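Local coordinates for esterase (Thermotoga maritima, PDB 3DOH), which is a thermostable esterase with an added immunoglobulin-like domain and probably hydrolyses carboxylic ester bonds, at residues T13-E18 and G196-V201; G19-A24 and H91-V96. All blocks are in the same frame, centred on the assembly; numbering follows the deposited sequence.

Both interactions involve the hairpin formed by strands 8-16 and 19-29, but they use different strands of it: interaction 1 reaches the hydrolase part of the chain, interaction 2 a loop of the same immunoglobulin-like part. Interaction 1 takes the end of the first strand and the turn beyond it; it is partly buried, touches the second subunit, and has no direct hydrogen bond between its segments. Interaction 2 is buried, with backbone bonds, a threonine-glutamate pair and a lysine tip closing a loop onto strand 19-29. Their centres lie about 10 Å apart, and the hairpin joins them: K14 N probably bonds K21 O, and T13 OG1 probably bonds E20 OE2.

Interaction 1 (T13-E18 and G196-V201); sequences TKVFPE and GNRGAV
The guanidinium of R198 lies across the backbone of 15-17, with V15 O and F16 CA over one of its faces and K14 CE at its edge, 3.8 Å from R198 NH2. F16 CA sits above the centre of the group, 4.1 Å from the plane. V15 O lies over the same face as F16 CA, near R198 NE, at an angle poor for a hydrogen bond. The R198 side chain bends at chi2 (-139°) and chi3 (149°), which lays it along the strand end. P17 runs beside it and points the same way; its CG and CD methylenes give an apolar flank alongside which the arginine end lies, with P17 CD 3.5 Å from R198 NH1. The charge has its main partner elsewhere, E347 of the second subunit, in a salt bridge, while K14 NZ pairs with a bound sulfate.

The apolar contact is between two valines, V15 CB resting 4.2 Å from V201 CG1. Valine suits position 15 because it is compact and apolar and points toward the loop; its CG1, anti to the backbone N, merely lies against the N197 carbonyl. A water joins the backbones, donating to P17 O and accepting from R198 N. This is a domain interface: the Ig-like domain's strand end meets the loop between helix 192-195 and helix 206-209 of the alpha/beta-hydrolase domain.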
ATOM      1  N   THR A  13      -3.811  17.986 -28.509  1.00 29.26           N
ATOM      2  CA  THR A  13      -4.868  17.002 -28.287  1.00 29.38           C
ATOM      3  C   THR A  13      -4.706  15.894 -29.270  1.00 29.29           C
ATOM      4  O   THR A  13      -4.152  16.086 -30.366  1.00 29.54           O
ATOM      5  CB  THR A  13      -6.344  17.547 -28.436  1.00 30.22           C
ATOM      6  OG1 THR A  13      -6.611  17.969 -29.789  1.00 32.33           O
ATOM      7  CG2 THR A  13      -6.638  18.697 -27.461  1.00 30.82           C
ATOM      8  N   LYS A  14      -5.214  14.725 -28.891  1.00 28.68           N
ATOM      9  CA  LYS A  14      -5.093  13.550 -29.703  1.00 28.13           C
ATOM     10  C   LYS A  14      -6.333  12.709 -29.403  1.00 28.37           C
ATOM     11  O   LYS A  14      -6.844  12.725 -28.255  1.00 29.04           O
ATOM     12  CB  LYS A  14      -3.826  12.841 -29.271  1.00 28.15           C
ATOM     13  CG  LYS A  14      -3.450  11.635 -30.077  1.00 30.24           C
ATOM     14  CD  LYS A  14      -2.695  10.687 -29.192  1.00 33.14           C
ATOM     15  CE  LYS A  14      -1.726   9.842 -29.965  1.00 35.64           C
ATOM     16  NZ  LYS A  14      -0.519  10.637 -30.324  1.00 37.13           N
ATOM     17  N   VAL A  15      -6.837  11.968 -30.382  1.00 27.54           N
ATOM     18  CA  VAL A  15      -8.044  11.194 -30.096  1.00 27.71           C
ATOM     19  C   VAL A  15      -7.656   9.806 -29.565  1.00 28.57           C
ATOM     20  O   VAL A  15      -7.056   8.979 -30.304  1.00 28.74           O
ATOM     21  CB  VAL A  15      -9.031  11.106 -31.310  1.00 27.87           C
ATOM     22  CG1 VAL A  15     -10.313  10.368 -30.930  1.00 25.54           C
ATOM     23  CG2 VAL A  15      -9.359  12.501 -31.863  1.00 27.11           C
ATOM     24  N   PHE A  16      -7.992   9.562 -28.292  1.00 28.21           N
ATOM     25  CA  PHE A  16      -7.706   8.284 -27.647  1.00 28.25           C
ATOM     26  C   PHE A  16      -8.967   7.396 -27.666  1.00 29.71           C
ATOM     27  O   PHE A  16     -10.091   7.900 -27.890  1.00 29.84           O
ATOM     28  CB  PHE A  16      -7.218   8.493 -26.214  1.00 26.75           C
ATOM     29  CG  PHE A  16      -5.870   9.114 -26.121  1.00 26.16           C
ATOM     30  CD1 PHE A  16      -5.736  10.502 -25.984  1.00 26.02           C
ATOM     31  CD2 PHE A  16      -4.710   8.324 -26.209  1.00 23.89           C
ATOM     32  CE1 PHE A  16      -4.468  11.101 -25.923  1.00 23.73           C
ATOM     33  CE2 PHE A  16      -3.451   8.900 -26.161  1.00 19.96           C
ATOM     34  CZ  PHE A  16      -3.314  10.276 -25.997  1.00 23.34           C
ATOM     35  N   PRO A  17      -8.807   6.074 -27.409  1.00 30.35           N
ATOM     36  CA  PRO A  17      -9.995   5.242 -27.575  1.00 30.25           C
ATOM     37  C   PRO A  17     -11.260   5.775 -26.879  1.00 30.94           C
ATOM     38  O   PRO A  17     -12.366   5.601 -27.408  1.00 30.81           O
ATOM     39  CB  PRO A  17      -9.533   3.881 -27.042  1.00 30.12           C
ATOM     40  CG  PRO A  17      -8.049   3.866 -27.377  1.00 30.13           C
ATOM     41  CD  PRO A  17      -7.626   5.270 -27.004  1.00 29.94           C
ATOM     42  N   GLU A  18     -11.120   6.443 -25.732  1.00 31.32           N
ATOM     43  CA  GLU A  18     -12.310   6.962 -25.030  1.00 31.89           C
ATOM     44  C   GLU A  18     -12.584   8.443 -25.363  1.00 31.24           C
ATOM     45  O   GLU A  18     -13.346   9.124 -24.661  1.00 31.02           O
ATOM     46  CB  GLU A  18     -12.194   6.750 -23.523  1.00 32.79           C
ATOM     47  CG  GLU A  18     -11.494   5.420 -23.118  1.00 38.45           C
ATOM     48  CD  GLU A  18     -10.032   5.598 -22.642  1.00 47.25           C
ATOM     49  OE1 GLU A  18      -9.071   5.497 -23.492  1.00 48.54           O
ATOM     50  OE2 GLU A  18      -9.862   5.847 -21.404  1.00 50.11           O
ATOM     51  N   GLY A 196     -15.028  12.182 -30.413  1.00 22.05           N
ATOM     52  CA  GLY A 196     -15.625  11.408 -29.328  1.00 22.77           C
ATOM     53  C   GLY A 196     -15.036  10.022 -29.152  1.00 23.73           C
ATOM     54  O   GLY A 196     -15.043   9.504 -28.050  1.00 24.12           O
ATOM     55  N   ASN A 197     -14.502   9.434 -30.226  1.00 24.36           N
ATOM     56  CA  ASN A 197     -13.836   8.109 -30.201  1.00 25.15           C
ATOM     57  C   ASN A 197     -12.937   7.944 -31.452  1.00 25.17           C
ATOM     58  O   ASN A 197     -12.814   8.886 -32.224  1.00 25.78           O
ATOM     59  CB  ASN A 197     -14.881   7.010 -30.114  1.00 24.17           C
ATOM     60  CG  ASN A 197     -16.007   7.229 -31.094  1.00 27.12           C
ATOM     61  OD1 ASN A 197     -17.192   7.245 -30.714  1.00 31.80           O
ATOM     62  ND2 ASN A 197     -15.653   7.396 -32.378  1.00 26.21           N
ATOM     63  N   ARG A 198     -12.320   6.783 -31.656  1.00 25.13           N
ATOM     64  CA  ARG A 198     -11.317   6.627 -32.700  1.00 25.64           C
ATOM     65  C   ARG A 198     -11.996   6.205 -34.009  1.00 25.48           C
ATOM     66  O   ARG A 198     -11.351   5.768 -34.969  1.00 24.94           O
ATOM     67  CB  ARG A 198     -10.224   5.625 -32.269  1.00 25.87           C
ATOM     68  CG  ARG A 198      -9.050   6.169 -31.372  1.00 26.87           C
ATOM     69  CD  ARG A 198      -7.654   5.595 -31.795  1.00 28.47           C
ATOM     70  NE  ARG A 198      -6.546   6.546 -31.539  1.00 39.64           N
ATOM     71  CZ  ARG A 198      -5.573   6.411 -30.598  1.00 45.16           C
ATOM     72  NH1 ARG A 198      -5.521   5.334 -29.784  1.00 46.32           N
ATOM     73  NH2 ARG A 198      -4.623   7.362 -30.452  1.00 43.48           N
ATOM     74  N   GLY A 199     -13.319   6.366 -34.055  1.00 26.08           N
ATOM     75  CA  GLY A 199     -14.142   5.878 -35.184  1.00 25.15           C
ATOM     76  C   GLY A 199     -13.793   6.411 -36.556  1.00 24.78           C
ATOM     77  O   GLY A 199     -13.879   5.682 -37.564  1.00 24.62           O
ATOM     78  N   ALA A 200     -13.392   7.681 -36.613  1.00 24.47           N
ATOM     79  CA  ALA A 200     -13.085   8.314 -37.901  1.00 24.41           C
ATOM     80  C   ALA A 200     -11.584   8.252 -38.144  1.00 24.71           C
ATOM     81  O   ALA A 200     -11.106   7.966 -39.224  1.00 24.36           O
ATOM     82  CB  ALA A 200     -13.565   9.768 -37.914  1.00 23.29           C
ATOM     83  N   VAL A 201     -10.865   8.482 -37.069  1.00 24.66           N
ATOM     84  CA  VAL A 201      -9.495   8.866 -37.091  1.00 24.43           C
ATOM     85  C   VAL A 201      -8.545   7.669 -37.246  1.00 23.98           C
ATOM     86  O   VAL A 201      -7.471   7.774 -37.845  1.00 24.69           O
ATOM     87  CB  VAL A 201      -9.303   9.642 -35.770  1.00 25.29           C
ATOM     88  CG1 VAL A 201      -8.261   9.038 -34.867  1.00 25.90           C
ATOM     89  CG2 VAL A 201      -9.234  11.144 -36.002  1.00 23.60           C
TER
HETATM   90  O   HOH W   1     -12.703   4.534 -29.868  1.00 33.41           O

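Interaction 2 (G19-A24 and H91-V96); sequences GEKVCA and HSNTIV
T94 and E20 meet through their side chains, T94 OG1 donating to E20 OE1 from above the carboxylate plane, 38° out of it. E20 stretches out to do this, its side chain extended beyond CG. T94 turns its hydroxyl between its own backbone N and carbonyl carbon (chi1 58°), which carries CG2 over to V22 CG2, 4.1 Å away, so one beta-branched residue serves both a polar and an apolar neighbour. The buried carboxylate also forms a salt bridge with R105 and a hydrogen bond with Y191, a set of partners that suits a glutamate held away from solvent.

K21 and N93 face each other at a single beta bridge, where the loop after strand 80-85 runs briefly beside strand 19-29 of the Ig-like domain. T94 N donates to E20 O at 2.9 Å and V22 N to S92 O at 3.2 Å, one on either side of the pair. E20 O also takes a water that links it to I95 N.

K21 runs straight to CE, then bends at chi4 (-67°), setting NZ 3.3 Å from S92 OG, whose main partner is D89 O. With K21 cut back to an alanine, the amine is gone, so S92 OG would probably be left with D89 O but no donor from the strand, and a gap would be likely to open beside the F16 ring. It is the aliphatic part of the lysine that packs on F16.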
ATOM      1  N   GLY A  19     -11.959   8.926 -26.444  1.00 30.05           N
ATOM      2  CA  GLY A  19     -12.151  10.277 -26.919  1.00 28.49           C
ATOM      3  C   GLY A  19     -10.928  11.161 -26.848  1.00 27.82           C
ATOM      4  O   GLY A  19      -9.832  10.711 -26.462  1.00 27.32           O
ATOM      5  N   GLU A  20     -11.118  12.426 -27.209  1.00 27.13           N
ATOM      6  CA  GLU A  20     -10.013  13.351 -27.410  1.00 26.33           C
ATOM      7  C   GLU A  20      -9.540  13.931 -26.084  1.00 26.40           C
ATOM      8  O   GLU A  20     -10.337  14.408 -25.276  1.00 26.26           O
ATOM      9  CB  GLU A  20     -10.425  14.479 -28.359  1.00 25.63           C
ATOM     10  CG  GLU A  20      -9.385  15.578 -28.504  1.00 25.29           C
ATOM     11  CD  GLU A  20      -9.990  16.898 -28.939  1.00 24.57           C
ATOM     12  OE1 GLU A  20     -11.140  17.186 -28.545  1.00 19.60           O
ATOM     13  OE2 GLU A  20      -9.315  17.648 -29.675  1.00 24.81           O
ATOM     14  N   LYS A  21      -8.230  13.883 -25.872  1.00 25.89           N
ATOM     15  CA  LYS A  21      -7.628  14.322 -24.637  1.00 26.11           C
ATOM     16  C   LYS A  21      -6.503  15.252 -25.008  1.00 26.11           C
ATOM     17  O   LYS A  21      -5.888  15.112 -26.075  1.00 25.83           O
ATOM     18  CB  LYS A  21      -7.006  13.176 -23.850  1.00 26.41           C
ATOM     19  CG  LYS A  21      -7.865  11.954 -23.413  1.00 27.67           C
ATOM     20  CD  LYS A  21      -6.970  11.042 -22.534  1.00 26.47           C
ATOM     21  CE  LYS A  21      -7.698   9.872 -21.959  1.00 28.63           C
ATOM     22  NZ  LYS A  21      -8.711  10.302 -20.972  1.00 33.31           N
ATOM     23  N   VAL A  22      -6.221  16.195 -24.121  1.00 26.14           N
ATOM     24  CA  VAL A  22      -5.009  16.987 -24.216  1.00 26.52           C
ATOM     25  C   VAL A  22      -3.853  16.124 -23.658  1.00 26.89           C
ATOM     26  O   VAL A  22      -3.823  15.821 -22.451  1.00 25.65           O
ATOM     27  CB  VAL A  22      -5.087  18.280 -23.375  1.00 26.07           C
ATOM     28  CG1 VAL A  22      -3.916  19.148 -23.685  1.00 24.93           C
ATOM     29  CG2 VAL A  22      -6.347  19.035 -23.641  1.00 27.36           C
ATOM     30  N   CYS A  23      -2.910  15.775 -24.536  1.00 27.52           N
ATOM     31  CA  CYS A  23      -1.820  14.859 -24.217  1.00 28.84           C
ATOM     32  C   CYS A  23      -0.490  15.587 -24.104  1.00 29.47           C
ATOM     33  O   CYS A  23       0.444  15.097 -23.484  1.00 29.35           O
ATOM     34  CB  CYS A  23      -1.727  13.744 -25.260  1.00 28.35           C
ATOM     35  SG  CYS A  23      -1.272  14.330 -26.882  1.00 32.30           S
ATOM     36  N   ALA A  24      -0.382  16.764 -24.697  1.00 30.59           N
ATOM     37  CA  ALA A  24       0.862  17.486 -24.506  1.00 31.66           C
ATOM     38  C   ALA A  24       0.674  18.992 -24.556  1.00 32.36           C
ATOM     39  O   ALA A  24      -0.349  19.485 -25.017  1.00 33.52           O
ATOM     40  CB  ALA A  24       1.902  17.024 -25.488  1.00 31.01           C
ATOM     41  N   HIS A  91      -8.811  15.128 -15.377  1.00 38.27           N
ATOM     42  CA  HIS A  91      -9.212  16.194 -16.278  1.00 37.35           C
ATOM     43  C   HIS A  91      -8.341  16.176 -17.524  1.00 36.88           C
ATOM     44  O   HIS A  91      -7.656  17.155 -17.819  1.00 37.44           O
ATOM     45  CB  HIS A  91      -9.104  17.552 -15.582  1.00 36.90           C
ATOM     46  CG  HIS A  91     -10.182  17.800 -14.571  1.00 36.83           C
ATOM     47  ND1 HIS A  91      -9.925  17.921 -13.224  1.00 35.54           N
ATOM     48  CD2 HIS A  91     -11.520  17.949 -14.714  1.00 36.37           C
ATOM     49  CE1 HIS A  91     -11.058  18.134 -12.579  1.00 36.57           C
ATOM     50  NE2 HIS A  91     -12.041  18.156 -13.459  1.00 36.69           N
ATOM     51  N   SER A  92      -8.362  15.066 -18.259  1.00 35.82           N
ATOM     52  CA  SER A  92      -7.715  15.065 -19.546  1.00 34.77           C
ATOM     53  C   SER A  92      -8.676  15.164 -20.756  1.00 34.64           C
ATOM     54  O   SER A  92      -8.375  15.877 -21.722  1.00 35.19           O
ATOM     55  CB  SER A  92      -6.742  13.896 -19.662  1.00 35.14           C
ATOM     56  OG  SER A  92      -7.310  12.677 -19.241  1.00 33.73           O
ATOM     57  N   ASN A  93      -9.827  14.487 -20.689  1.00 34.17           N
ATOM     58  CA  ASN A  93     -10.865  14.520 -21.728  1.00 33.54           C
ATOM     59  C   ASN A  93     -11.306  15.910 -22.102  1.00 33.49           C
ATOM     60  O   ASN A  93     -11.404  16.774 -21.252  1.00 33.36           O
ATOM     61  CB  ASN A  93     -12.067  13.717 -21.283  1.00 33.20           C
ATOM     62  CG  ASN A  93     -11.776  12.212 -21.258  1.00 36.09           C
ATOM     63  OD1 ASN A  93     -11.685  11.557 -22.297  1.00 36.56           O
ATOM     64  ND2 ASN A  93     -11.616  11.661 -20.057  1.00 41.02           N
ATOM     65  N   THR A  94     -11.569  16.142 -23.378  1.00 33.93           N
ATOM     66  CA  THR A  94     -12.083  17.455 -23.798  1.00 34.26           C
ATOM     67  C   THR A  94     -13.619  17.495 -23.783  1.00 35.01           C
ATOM     68  O   THR A  94     -14.236  18.572 -23.807  1.00 35.06           O
ATOM     69  CB  THR A  94     -11.521  17.903 -25.169  1.00 33.31           C
ATOM     70  OG1 THR A  94     -11.845  16.928 -26.151  1.00 32.81           O
ATOM     71  CG2 THR A  94     -10.019  18.040 -25.100  1.00 32.48           C
ATOM     72  N   ILE A  95     -14.228  16.322 -23.702  1.00 35.78           N
ATOM     73  CA  ILE A  95     -15.647  16.220 -23.914  1.00 37.16           C
ATOM     74  C   ILE A  95     -16.330  15.829 -22.629  1.00 39.51           C
ATOM     75  O   ILE A  95     -16.110  14.735 -22.122  1.00 40.08           O
ATOM     76  CB  ILE A  95     -15.987  15.190 -25.031  1.00 36.87           C
ATOM     77  CG1 ILE A  95     -15.310  15.600 -26.352  1.00 35.76           C
ATOM     78  CG2 ILE A  95     -17.534  15.007 -25.155  1.00 36.29           C
ATOM     79  CD1 ILE A  95     -15.436  14.594 -27.494  1.00 34.80           C
ATOM     80  N   VAL A  96     -17.169  16.707 -22.099  1.00 42.01           N
ATOM     81  CA  VAL A  96     -17.989  16.310 -20.965  1.00 44.82           C
ATOM     82  C   VAL A  96     -19.309  15.712 -21.467  1.00 46.70           C
ATOM     83  O   VAL A  96     -20.008  16.312 -22.289  1.00 46.47           O
ATOM     84  CB  VAL A  96     -18.146  17.430 -19.855  1.00 44.62           C
ATOM     85  CG1 VAL A  96     -19.176  18.475 -20.246  1.00 44.99           C
ATOM     86  CG2 VAL A  96     -18.485  16.802 -18.465  1.00 44.30           C
TER
HETATM   87  O   HOH W   2     -12.767  13.797 -24.526  1.00 35.67           O